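Local atomic coordinates of hypothetical protein PH1789 (Pyrococcus horikoshii, PDB entry 1WR2), a protein that is of unknown function but belongs to the ATP-grasp family, built from an antiparallel sheet packed with helices beside a second, larger sheet. Residues P58-L63 / A113-P118. Numbering follows the deposited sequence.
Sequences PVVLKL and APMLKP
With CG held anti to its own carbonyl carbon (chi1 -84°) and the chain folded back at both chi2 and chi3, M115 lays its CG and SD across the start of strand 59-64, between P58 and V60. V60 meets it with CG2, the methyl that stands beside the backbone N because CG1 takes the position anti to that N (chi1 169°); CG2 lies 3.5 Å from M115 SD, the two side chains crossing at about a right angle. On the other side of the thioether chain, M115 CG touches the ring of P58, CG to CG 3.8 Å, again nearly perpendicular, and also rests against the P58 carbonyl oxygen. A cis peptide bond precedes P58.

Next to these apolar contacts the backbones pair. V60 and A113 form an antiparallel hydrogen-bonded pair: V60 N donates to A113 O at 2.9 Å, and A113 N returns a bond to V60 O at 3.1 Å. Their side chains share one face of the sheet. The next pair, V59 with P114, is a non-hydrogen-bonded pair with diverging side chains, and V59 CB lies 3.3 Å from A113 O. Beyond it a water takes over the link, giving a hydrogen bond to P58 O (2.6 Å) and accepting one from M115 N (3.0 Å), bridging the two segments where direct strand pairing has ended.

L79 and N80 of strand 77-81 extend the packing, touching V60 and M115 respectively, while K62 reaches E22 in a salt bridge. The contact thus joins two central neighbours of the four-stranded antiparallel sheet in this ATP-grasp protein, at the point where the chain leaves strand 109-114 and runs on to strand 120-129 of the larger six-stranded sheet.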
ATOM      1  N   PRO A  58       8.315 -15.408  10.733  1.00 45.09           N
ATOM      2  CA  PRO A  58       7.686 -15.763   9.454  1.00 44.33           C
ATOM      3  C   PRO A  58       7.628 -14.582   8.488  1.00 41.75           C
ATOM      4  O   PRO A  58       7.560 -13.428   8.909  1.00 39.05           O
ATOM      5  CB  PRO A  58       6.299 -16.224   9.879  1.00 43.93           C
ATOM      6  CG  PRO A  58       5.996 -15.299  11.020  1.00 46.31           C
ATOM      7  CD  PRO A  58       7.300 -15.311  11.799  1.00 46.07           C
ATOM      8  N   VAL A  59       7.641 -14.874   7.192  1.00 41.28           N
ATOM      9  CA  VAL A  59       7.597 -13.819   6.186  1.00 38.56           C
ATOM     10  C   VAL A  59       6.470 -14.020   5.186  1.00 39.22           C
ATOM     11  O   VAL A  59       5.796 -15.053   5.183  1.00 39.14           O
ATOM     12  CB  VAL A  59       8.925 -13.736   5.404  1.00 38.38           C
ATOM     13  CG1 VAL A  59      10.089 -13.554   6.376  1.00 41.13           C
ATOM     14  CG2 VAL A  59       9.118 -14.996   4.568  1.00 38.61           C
ATOM     15  N   VAL A  60       6.288 -13.012   4.340  1.00 37.10           N
ATOM     16  CA  VAL A  60       5.272 -12.994   3.295  1.00 35.78           C
ATOM     17  C   VAL A  60       5.983 -12.915   1.951  1.00 34.91           C
ATOM     18  O   VAL A  60       6.987 -12.214   1.828  1.00 33.89           O
ATOM     19  CB  VAL A  60       4.384 -11.729   3.404  1.00 34.00           C
ATOM     20  CG1 VAL A  60       3.520 -11.581   2.159  1.00 35.90           C
ATOM     21  CG2 VAL A  60       3.520 -11.803   4.637  1.00 40.49           C
ATOM     22  N   LEU A  61       5.484 -13.639   0.951  1.00 33.74           N
ATOM     23  CA  LEU A  61       6.061 -13.557  -0.387  1.00 35.11           C
ATOM     24  C   LEU A  61       4.980 -12.971  -1.283  1.00 35.00           C
ATOM     25  O   LEU A  61       3.817 -13.378  -1.212  1.00 35.62           O
ATOM     26  CB  LEU A  61       6.495 -14.932  -0.915  1.00 34.90           C
ATOM     27  CG  LEU A  61       7.736 -15.580  -0.294  1.00 35.97           C
ATOM     28  CD1 LEU A  61       8.087 -16.828  -1.098  1.00 33.60           C
ATOM     29  CD2 LEU A  61       8.921 -14.601  -0.306  1.00 35.51           C
ATOM     30  N   LYS A  62       5.355 -11.996  -2.101  1.00 32.77           N
ATOM     31  CA  LYS A  62       4.413 -11.346  -3.008  1.00 32.18           C
ATOM     32  C   LYS A  62       5.068 -11.165  -4.365  1.00 30.73           C
ATOM     33  O   LYS A  62       6.017 -10.393  -4.499  1.00 29.14           O
ATOM     34  CB  LYS A  62       4.014  -9.970  -2.479  1.00 32.64           C
ATOM     35  CG  LYS A  62       3.407  -9.950  -1.086  1.00 35.62           C
ATOM     36  CD  LYS A  62       3.017  -8.520  -0.748  1.00 40.20           C
ATOM     37  CE  LYS A  62       2.392  -8.389   0.618  1.00 42.96           C
ATOM     38  NZ  LYS A  62       1.907  -6.992   0.854  1.00 43.61           N
ATOM     39  N   LEU A  63       4.558 -11.859  -5.378  1.00 29.60           N
ATOM     40  CA  LEU A  63       5.133 -11.750  -6.709  1.00 31.36           C
ATOM     41  C   LEU A  63       4.872 -10.379  -7.304  1.00 31.13           C
ATOM     42  O   LEU A  63       3.738  -9.878  -7.282  1.00 31.14           O
ATOM     43  CB  LEU A  63       4.568 -12.832  -7.633  1.00 32.88           C
ATOM     44  CG  LEU A  63       5.186 -12.885  -9.027  1.00 37.27           C
ATOM     45  CD1 LEU A  63       5.210 -14.319  -9.520  1.00 37.91           C
ATOM     46  CD2 LEU A  63       4.406 -11.984  -9.968  1.00 37.93           C
ATOM     47  N   ALA A 113       8.502  -9.696   2.671  1.00 34.12           N
ATOM     48  CA  ALA A 113       8.141  -8.756   3.715  1.00 36.20           C
ATOM     49  C   ALA A 113       7.863  -9.451   5.035  1.00 37.36           C
ATOM     50  O   ALA A 113       7.781 -10.674   5.107  1.00 37.30           O
ATOM     51  CB  ALA A 113       6.919  -7.960   3.286  1.00 33.86           C
ATOM     52  N   PRO A 114       7.699  -8.667   6.105  1.00 38.89           N
ATOM     53  CA  PRO A 114       7.427  -9.262   7.410  1.00 38.95           C
ATOM     54  C   PRO A 114       5.938  -9.484   7.657  1.00 39.58           C
ATOM     55  O   PRO A 114       5.080  -8.909   6.973  1.00 38.05           O
ATOM     56  CB  PRO A 114       8.024  -8.239   8.372  1.00 40.95           C
ATOM     57  CG  PRO A 114       7.673  -6.931   7.681  1.00 41.42           C
ATOM     58  CD  PRO A 114       8.012  -7.230   6.228  1.00 38.50           C
ATOM     59  N   MET A 115       5.642 -10.354   8.617  1.00 39.36           N
ATOM     60  CA  MET A 115       4.268 -10.615   9.012  1.00 40.05           C
ATOM     61  C   MET A 115       3.980  -9.541  10.052  1.00 41.62           C
ATOM     62  O   MET A 115       4.366  -9.663  11.218  1.00 41.43           O
ATOM     63  CB  MET A 115       4.140 -12.006   9.632  1.00 41.17           C
ATOM     64  CG  MET A 115       3.975 -13.131   8.617  1.00 41.54           C
ATOM     65  SD  MET A 115       2.399 -13.018   7.730  1.00 43.26           S
ATOM     66  CE  MET A 115       1.278 -13.638   8.992  1.00 47.46           C
ATOM     67  N   LEU A 116       3.316  -8.479   9.618  1.00 42.65           N
ATOM     68  CA  LEU A 116       3.009  -7.366  10.497  1.00 43.51           C
ATOM     69  C   LEU A 116       1.931  -7.685  11.523  1.00 44.55           C
ATOM     70  O   LEU A 116       1.003  -8.450  11.253  1.00 44.52           O
ATOM     71  CB  LEU A 116       2.594  -6.154   9.663  1.00 44.13           C
ATOM     72  CG  LEU A 116       3.667  -5.623   8.707  1.00 43.46           C
ATOM     73  CD1 LEU A 116       3.063  -4.549   7.815  1.00 43.61           C
ATOM     74  CD2 LEU A 116       4.842  -5.069   9.505  1.00 45.02           C
ATOM     75  N   LYS A 117       2.069  -7.107  12.712  1.00 43.51           N
ATOM     76  CA  LYS A 117       1.080  -7.327  13.752  1.00 45.08           C
ATOM     77  C   LYS A 117      -0.216  -6.682  13.277  1.00 45.36           C
ATOM     78  O   LYS A 117      -0.235  -5.512  12.886  1.00 41.72           O
ATOM     79  CB  LYS A 117       1.506  -6.669  15.066  1.00 47.04           C
ATOM     80  CG  LYS A 117       0.553  -6.966  16.220  1.00 50.54           C
ATOM     81  CD  LYS A 117       0.525  -5.837  17.234  1.00 52.28           C
ATOM     82  CE  LYS A 117       1.907  -5.518  17.767  1.00 52.85           C
ATOM     83  NZ  LYS A 117       1.848  -4.391  18.734  1.00 53.84           N
ATOM     84  N   PRO A 118      -1.320  -7.440  13.296  1.00 46.65           N
ATOM     85  CA  PRO A 118      -2.591  -6.869  12.852  1.00 47.18           C
ATOM     86  C   PRO A 118      -3.040  -5.706  13.731  1.00 47.95           C
ATOM     87  O   PRO A 118      -2.666  -5.612  14.904  1.00 47.22           O
ATOM     88  CB  PRO A 118      -3.544  -8.060  12.912  1.00 47.54           C
ATOM     89  CG  PRO A 118      -2.967  -8.899  14.008  1.00 49.10           C
ATOM     90  CD  PRO A 118      -1.490  -8.839  13.723  1.00 47.02           C
TER
HETATM   91  O   HOH W   1       7.871 -11.305  10.348  1.00 39.09           O